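Long-range contact in hypothetical protein (Nostoc punctiforme, PDB 2O62), which is of unknown function but probably combines two calycin-type beta domains, the second resembling a biogenesis factor for ATP synthase: residues A[69-80]-A[258-266]. Residues are numbered along the deposited sequence; the frame is centred on the assembly and turned at random.
Sequences GGLLFFENGSFS and EWVSLTLVT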
ATOM      1  N   GLY A  69     -11.295 -11.577   8.409  1.00 27.56           N
ATOM      2  CA  GLY A  69     -11.968 -10.334   8.437  1.00 25.89           C
ATOM      3  C   GLY A  69     -11.443  -9.488   7.311  1.00 24.37           C
ATOM      4  O   GLY A  69     -11.487  -9.890   6.146  1.00 24.80           O
ATOM      5  N   GLY A  70     -10.898  -8.343   7.678  1.00 22.91           N
ATOM      6  CA  GLY A  70     -10.456  -7.364   6.712  1.00 21.19           C
ATOM      7  C   GLY A  70      -9.011  -7.460   6.308  1.00 21.19           C
ATOM      8  O   GLY A  70      -8.501  -6.572   5.605  1.00 18.91           O
ATOM      9  N   LEU A  71      -8.376  -8.577   6.663  1.00 20.10           N
ATOM     10  CA  LEU A  71      -6.950  -8.813   6.418  1.00 21.80           C
ATOM     11  C   LEU A  71      -6.709  -9.910   5.423  1.00 20.50           C
ATOM     12  O   LEU A  71      -7.295 -10.987   5.526  1.00 19.78           O
ATOM     13  CB  LEU A  71      -6.269  -9.298   7.703  1.00 22.62           C
ATOM     14  CG  LEU A  71      -5.424  -8.475   8.663  1.00 27.99           C
ATOM     15  CD1 LEU A  71      -5.023  -9.443   9.782  1.00 30.49           C
ATOM     16  CD2 LEU A  71      -4.190  -7.917   7.992  1.00 30.43           C
ATOM     17  N   LEU A  72      -5.824  -9.643   4.467  1.00 20.33           N
ATOM     18  CA  LEU A  72      -5.301 -10.690   3.590  1.00 20.31           C
ATOM     19  C   LEU A  72      -3.793 -10.565   3.468  1.00 19.42           C
ATOM     20  O   LEU A  72      -3.266  -9.451   3.377  1.00 18.35           O
ATOM     21  CB  LEU A  72      -5.941 -10.654   2.175  1.00 20.37           C
ATOM     22  CG  LEU A  72      -7.216 -11.426   1.920  1.00 22.24           C
ATOM     23  CD1 LEU A  72      -7.650 -11.211   0.494  1.00 24.22           C
ATOM     24  CD2 LEU A  72      -7.058 -12.892   2.170  1.00 24.80           C
ATOM     25  N   PHE A  73      -3.109 -11.729   3.443  1.00 20.37           N
ATOM     26  CA  PHE A  73      -1.630 -11.806   3.362  1.00 20.62           C
ATOM     27  C   PHE A  73      -1.123 -12.522   2.131  1.00 20.03           C
ATOM     28  O   PHE A  73      -1.719 -13.502   1.649  1.00 19.92           O
ATOM     29  CB  PHE A  73      -1.048 -12.607   4.554  1.00 20.97           C
ATOM     30  CG  PHE A  73      -1.239 -11.962   5.877  1.00 21.60           C
ATOM     31  CD1 PHE A  73      -2.418 -12.131   6.564  1.00 20.32           C
ATOM     32  CD2 PHE A  73      -0.242 -11.181   6.431  1.00 21.90           C
ATOM     33  CE1 PHE A  73      -2.603 -11.479   7.791  1.00 23.09           C
ATOM     34  CE2 PHE A  73      -0.414 -10.536   7.658  1.00 23.45           C
ATOM     35  CZ  PHE A  73      -1.597 -10.713   8.334  1.00 22.73           C
ATOM     36  N   PHE A  74       0.027 -12.040   1.662  1.00 21.10           N
ATOM     37  CA  PHE A  74       0.863 -12.740   0.701  1.00 20.72           C
ATOM     38  C   PHE A  74       1.923 -13.580   1.380  1.00 22.44           C
ATOM     39  O   PHE A  74       2.157 -13.476   2.606  1.00 22.78           O
ATOM     40  CB  PHE A  74       1.493 -11.728  -0.262  1.00 20.13           C
ATOM     41  CG  PHE A  74       0.471 -10.968  -1.057  1.00 18.15           C
ATOM     42  CD1 PHE A  74      -0.079 -11.501  -2.218  1.00 17.77           C
ATOM     43  CD2 PHE A  74       0.021  -9.747  -0.621  1.00 18.62           C
ATOM     44  CE1 PHE A  74      -1.046 -10.775  -2.935  1.00 16.92           C
ATOM     45  CE2 PHE A  74      -0.928  -9.021  -1.349  1.00 19.81           C
ATOM     46  CZ  PHE A  74      -1.482  -9.562  -2.466  1.00 17.81           C
ATOM     47  N   GLU A  75       2.533 -14.481   0.611  1.00 23.21           N
ATOM     48  CA  GLU A  75       3.401 -15.500   1.224  1.00 24.26           C
ATOM     49  C   GLU A  75       4.631 -14.946   1.851  1.00 23.60           C
ATOM     50  O   GLU A  75       5.176 -15.559   2.740  1.00 24.15           O
ATOM     51  CB  GLU A  75       3.795 -16.584   0.218  1.00 24.90           C
ATOM     52  CG  GLU A  75       2.632 -17.412  -0.171  1.00 30.49           C
ATOM     53  CD  GLU A  75       2.979 -18.852  -0.436  1.00 36.07           C
ATOM     54  OE1 GLU A  75       4.194 -19.188  -0.432  1.00 42.64           O
ATOM     55  OE2 GLU A  75       2.022 -19.645  -0.629  1.00 39.02           O
ATOM     56  N   ASN A  76       5.065 -13.782   1.428  1.00 24.43           N
ATOM     57  CA  ASN A  76       6.213 -13.126   2.064  1.00 24.89           C
ATOM     58  C   ASN A  76       5.857 -12.328   3.311  1.00 24.44           C
ATOM     59  O   ASN A  76       6.703 -11.707   3.923  1.00 25.53           O
ATOM     60  CB  ASN A  76       6.971 -12.277   1.037  1.00 26.49           C
ATOM     61  CG  ASN A  76       6.308 -10.959   0.754  1.00 27.62           C
ATOM     62  OD1 ASN A  76       5.138 -10.772   1.011  1.00 27.85           O
ATOM     63  ND2 ASN A  76       7.066 -10.039   0.187  1.00 35.47           N
ATOM     64  N   GLY A  77       4.590 -12.356   3.711  1.00 24.00           N
ATOM     65  CA  GLY A  77       4.148 -11.645   4.894  1.00 23.15           C
ATOM     66  C   GLY A  77       3.535 -10.299   4.574  1.00 21.71           C
ATOM     67  O   GLY A  77       2.937  -9.695   5.444  1.00 21.51           O
ATOM     68  N   SER A  78       3.665  -9.810   3.347  1.00 20.46           N
ATOM     69  CA  SER A  78       3.015  -8.562   2.988  1.00 19.95           C
ATOM     70  C   SER A  78       1.507  -8.698   3.124  1.00 19.18           C
ATOM     71  O   SER A  78       0.962  -9.785   3.014  1.00 20.44           O
ATOM     72  CB  SER A  78       3.356  -8.140   1.543  1.00 19.15           C
ATOM     73  OG  SER A  78       4.759  -7.895   1.433  1.00 21.87           O
ATOM     74  N   PHE A  79       0.829  -7.604   3.420  1.00 20.14           N
ATOM     75  CA  PHE A  79      -0.611  -7.686   3.675  1.00 19.57           C
ATOM     76  C   PHE A  79      -1.332  -6.397   3.458  1.00 19.63           C
ATOM     77  O   PHE A  79      -0.741  -5.324   3.263  1.00 20.38           O
ATOM     78  CB  PHE A  79      -0.862  -8.166   5.119  1.00 20.27           C
ATOM     79  CG  PHE A  79      -0.426  -7.182   6.222  1.00 21.37           C
ATOM     80  CD1 PHE A  79       0.869  -7.236   6.753  1.00 22.09           C
ATOM     81  CD2 PHE A  79      -1.330  -6.232   6.765  1.00 20.83           C
ATOM     82  CE1 PHE A  79       1.245  -6.381   7.793  1.00 20.75           C
ATOM     83  CE2 PHE A  79      -0.941  -5.367   7.781  1.00 21.50           C
ATOM     84  CZ  PHE A  79       0.350  -5.435   8.282  1.00 20.46           C
ATOM     85  N   SER A  80      -2.643  -6.477   3.542  1.00 19.46           N
ATOM     86  CA  SER A  80      -3.469  -5.307   3.584  1.00 20.14           C
ATOM     87  C   SER A  80      -4.549  -5.493   4.608  1.00 20.22           C
ATOM     88  O   SER A  80      -5.114  -6.584   4.700  1.00 20.28           O
ATOM     89  CB  SER A  80      -4.149  -5.054   2.243  1.00 20.97           C
ATOM     90  OG  SER A  80      -5.034  -3.950   2.316  1.00 20.65           O
ATOM     91  N   GLU A 258     -18.146  -3.747  -1.510  1.00 20.48           N
ATOM     92  CA  GLU A 258     -17.642  -4.963  -0.870  1.00 20.64           C
ATOM     93  C   GLU A 258     -16.183  -5.146  -1.263  1.00 18.98           C
ATOM     94  O   GLU A 258     -15.861  -5.056  -2.425  1.00 17.45           O
ATOM     95  CB  GLU A 258     -18.428  -6.221  -1.336  1.00 20.58           C
ATOM     96  CG  GLU A 258     -19.912  -6.149  -1.225  1.00 24.15           C
ATOM     97  CD  GLU A 258     -20.711  -7.119  -2.149  1.00 24.50           C
ATOM     98  OE1 GLU A 258     -20.221  -7.599  -3.188  1.00 29.89           O
ATOM     99  OE2 GLU A 258     -21.895  -7.374  -1.825  1.00 34.75           O
ATOM    100  N   TRP A 259     -15.279  -5.375  -0.307  1.00 17.03           N
ATOM    101  CA  TRP A 259     -13.936  -5.768  -0.608  1.00 17.86           C
ATOM    102  C   TRP A 259     -13.907  -7.108  -1.345  1.00 18.66           C
ATOM    103  O   TRP A 259     -14.539  -8.062  -0.924  1.00 17.92           O
ATOM    104  CB  TRP A 259     -13.156  -5.876   0.697  1.00 18.36           C
ATOM    105  CG  TRP A 259     -11.745  -6.254   0.523  1.00 19.25           C
ATOM    106  CD1 TRP A 259     -10.892  -5.883  -0.464  1.00 20.53           C
ATOM    107  CD2 TRP A 259     -11.004  -7.055   1.424  1.00 20.02           C
ATOM    108  NE1 TRP A 259      -9.630  -6.434  -0.243  1.00 20.58           N
ATOM    109  CE2 TRP A 259      -9.685  -7.162   0.918  1.00 19.91           C
ATOM    110  CE3 TRP A 259     -11.319  -7.680   2.628  1.00 19.98           C
ATOM    111  CZ2 TRP A 259      -8.694  -7.861   1.582  1.00 21.83           C
ATOM    112  CZ3 TRP A 259     -10.329  -8.422   3.268  1.00 20.72           C
ATOM    113  CH2 TRP A 259      -9.053  -8.529   2.736  1.00 21.20           C
ATOM    114  N   VAL A 260     -13.215  -7.178  -2.474  1.00 19.88           N
ATOM    115  CA  VAL A 260     -13.207  -8.422  -3.238  1.00 19.87           C
ATOM    116  C   VAL A 260     -11.834  -9.075  -3.333  1.00 20.49           C
ATOM    117  O   VAL A 260     -11.754 -10.293  -3.387  1.00 21.02           O
ATOM    118  CB  VAL A 260     -13.838  -8.257  -4.657  1.00 20.72           C
ATOM    119  CG1 VAL A 260     -15.318  -7.930  -4.511  1.00 23.21           C
ATOM    120  CG2 VAL A 260     -13.183  -7.220  -5.429  1.00 22.42           C
ATOM    121  N   SER A 261     -10.763  -8.289  -3.360  1.00 19.93           N
ATOM    122  CA  SER A 261      -9.450  -8.874  -3.653  1.00 19.61           C
ATOM    123  C   SER A 261      -8.291  -7.938  -3.280  1.00 19.85           C
ATOM    124  O   SER A 261      -8.491  -6.739  -2.985  1.00 18.81           O
ATOM    125  CB  SER A 261      -9.393  -9.283  -5.122  1.00 21.02           C
ATOM    126  OG  SER A 261      -9.286  -8.136  -5.959  1.00 17.42           O
ATOM    127  N   LEU A 262      -7.080  -8.499  -3.328  1.00 19.35           N
ATOM    128  CA  LEU A 262      -5.852  -7.781  -3.067  1.00 18.46           C
ATOM    129  C   LEU A 262      -4.822  -8.252  -4.042  1.00 19.16           C
ATOM    130  O   LEU A 262      -4.676  -9.448  -4.290  1.00 18.11           O
ATOM    131  CB  LEU A 262      -5.377  -8.069  -1.654  1.00 19.48           C
ATOM    132  CG  LEU A 262      -4.198  -7.332  -1.108  1.00 19.45           C
ATOM    133  CD1 LEU A 262      -4.594  -5.907  -0.910  1.00 22.24           C
ATOM    134  CD2 LEU A 262      -3.779  -7.972   0.264  1.00 18.94           C
ATOM    135  N   THR A 263      -4.111  -7.296  -4.621  1.00 19.05           N
ATOM    136  CA  THR A 263      -3.102  -7.564  -5.648  1.00 19.56           C
ATOM    137  C   THR A 263      -1.735  -6.999  -5.269  1.00 19.57           C
ATOM    138  O   THR A 263      -1.641  -5.867  -4.792  1.00 19.85           O
ATOM    139  CB  THR A 263      -3.548  -6.896  -6.994  1.00 18.53           C
ATOM    140  OG1 THR A 263      -4.807  -7.481  -7.395  1.00 18.77           O
ATOM    141  CG2 THR A 263      -2.539  -7.122  -8.096  1.00 21.18           C
ATOM    142  N   LEU A 264      -0.679  -7.793  -5.518  1.00 20.35           N
ATOM    143  CA  LEU A 264       0.697  -7.364  -5.316  1.00 20.73           C
ATOM    144  C   LEU A 264       1.480  -7.530  -6.607  1.00 21.29           C
ATOM    145  O   LEU A 264       1.576  -8.613  -7.165  1.00 20.03           O
ATOM    146  CB  LEU A 264       1.329  -8.139  -4.156  1.00 20.97           C
ATOM    147  CG  LEU A 264       2.765  -7.721  -3.787  1.00 22.71           C
ATOM    148  CD1 LEU A 264       2.837  -6.387  -3.260  1.00 23.76           C
ATOM    149  CD2 LEU A 264       3.281  -8.727  -2.719  1.00 23.78           C
ATOM    150  N   VAL A 265       1.944  -6.393  -7.112  1.00 20.82           N
ATOM    151  CA  VAL A 265       2.735  -6.288  -8.331  1.00 22.07           C
ATOM    152  C   VAL A 265       4.210  -6.151  -7.946  1.00 21.00           C
ATOM    153  O   VAL A 265       4.557  -5.345  -7.099  1.00 20.97           O
ATOM    154  CB  VAL A 265       2.347  -5.048  -9.075  1.00 21.55           C
ATOM    155  CG1 VAL A 265       3.117  -4.926 -10.360  1.00 24.06           C
ATOM    156  CG2 VAL A 265       0.838  -5.033  -9.329  1.00 23.29           C
ATOM    157  N   THR A 266       5.074  -6.947  -8.559  1.00 21.20           N
ATOM    158  CA  THR A 266       6.510  -6.728  -8.427  1.00 21.59           C
ATOM    159  C   THR A 266       7.056  -6.527  -9.811  1.00 21.01           C
ATOM    160  O   THR A 266       6.875  -7.382 -10.663  1.00 20.71           O
ATOM    161  CB  THR A 266       7.185  -7.934  -7.785  1.00 21.98           C
ATOM    162  OG1 THR A 266       6.498  -8.283  -6.580  1.00 22.40           O
ATOM    163  CG2 THR A 266       8.636  -7.612  -7.464  1.00 24.53           C
TER
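One face of the Phe74 ring lies against Leu264. CB of Leu264 sits 3.7 Å from the centroid of the Phe74 ring, 16° off the normal, a CH-pi contact. Leu262 comes to the same ring obliquely, with its CD2 3.4 Å from Phe74 CE2. The Trp259 indole meets 69-72 with its six-membered ring. At its edge, in the ring plane, Gly69 O lies 3.4 Å from Trp259 CZ3. Leu72 approaches the indole obliquely, its CG 3.5 Å from Trp259 CH2. CG of Trp259 is anti to the backbone N (chi1 -179°), which carries the indole across to 69-72. Trp259 NE1 gives a bent hydrogen bond to Ser261 O, which lies 27° out of the indole plane. With an alanine in place of Trp259, a gap would probably open beside Leu72 and Gly69, and Ser261 O would lose this donor. The contact joins two beta domains of the calycin clan. Residues 71-73 and 79-80 form a hairpin at one margin of the N-terminal sheet, and 259-266 belongs to the C-terminal barrel. No hydrogen bond crosses between the two segments. Leu262 points its methyls into the hairpin, with CD1 only 3.3 Å from Ser80 CB, a tight fit. Ser80 OG is hydrogen-bonded to Glu95 O of strand 93-100 and to Arg251 NH1 of strand 245-253. At the hairpin end, Asn76 OD1 accepts from Ser78 N (2.9 Å) in an Asx turn, and from Ser78 OG on the same face.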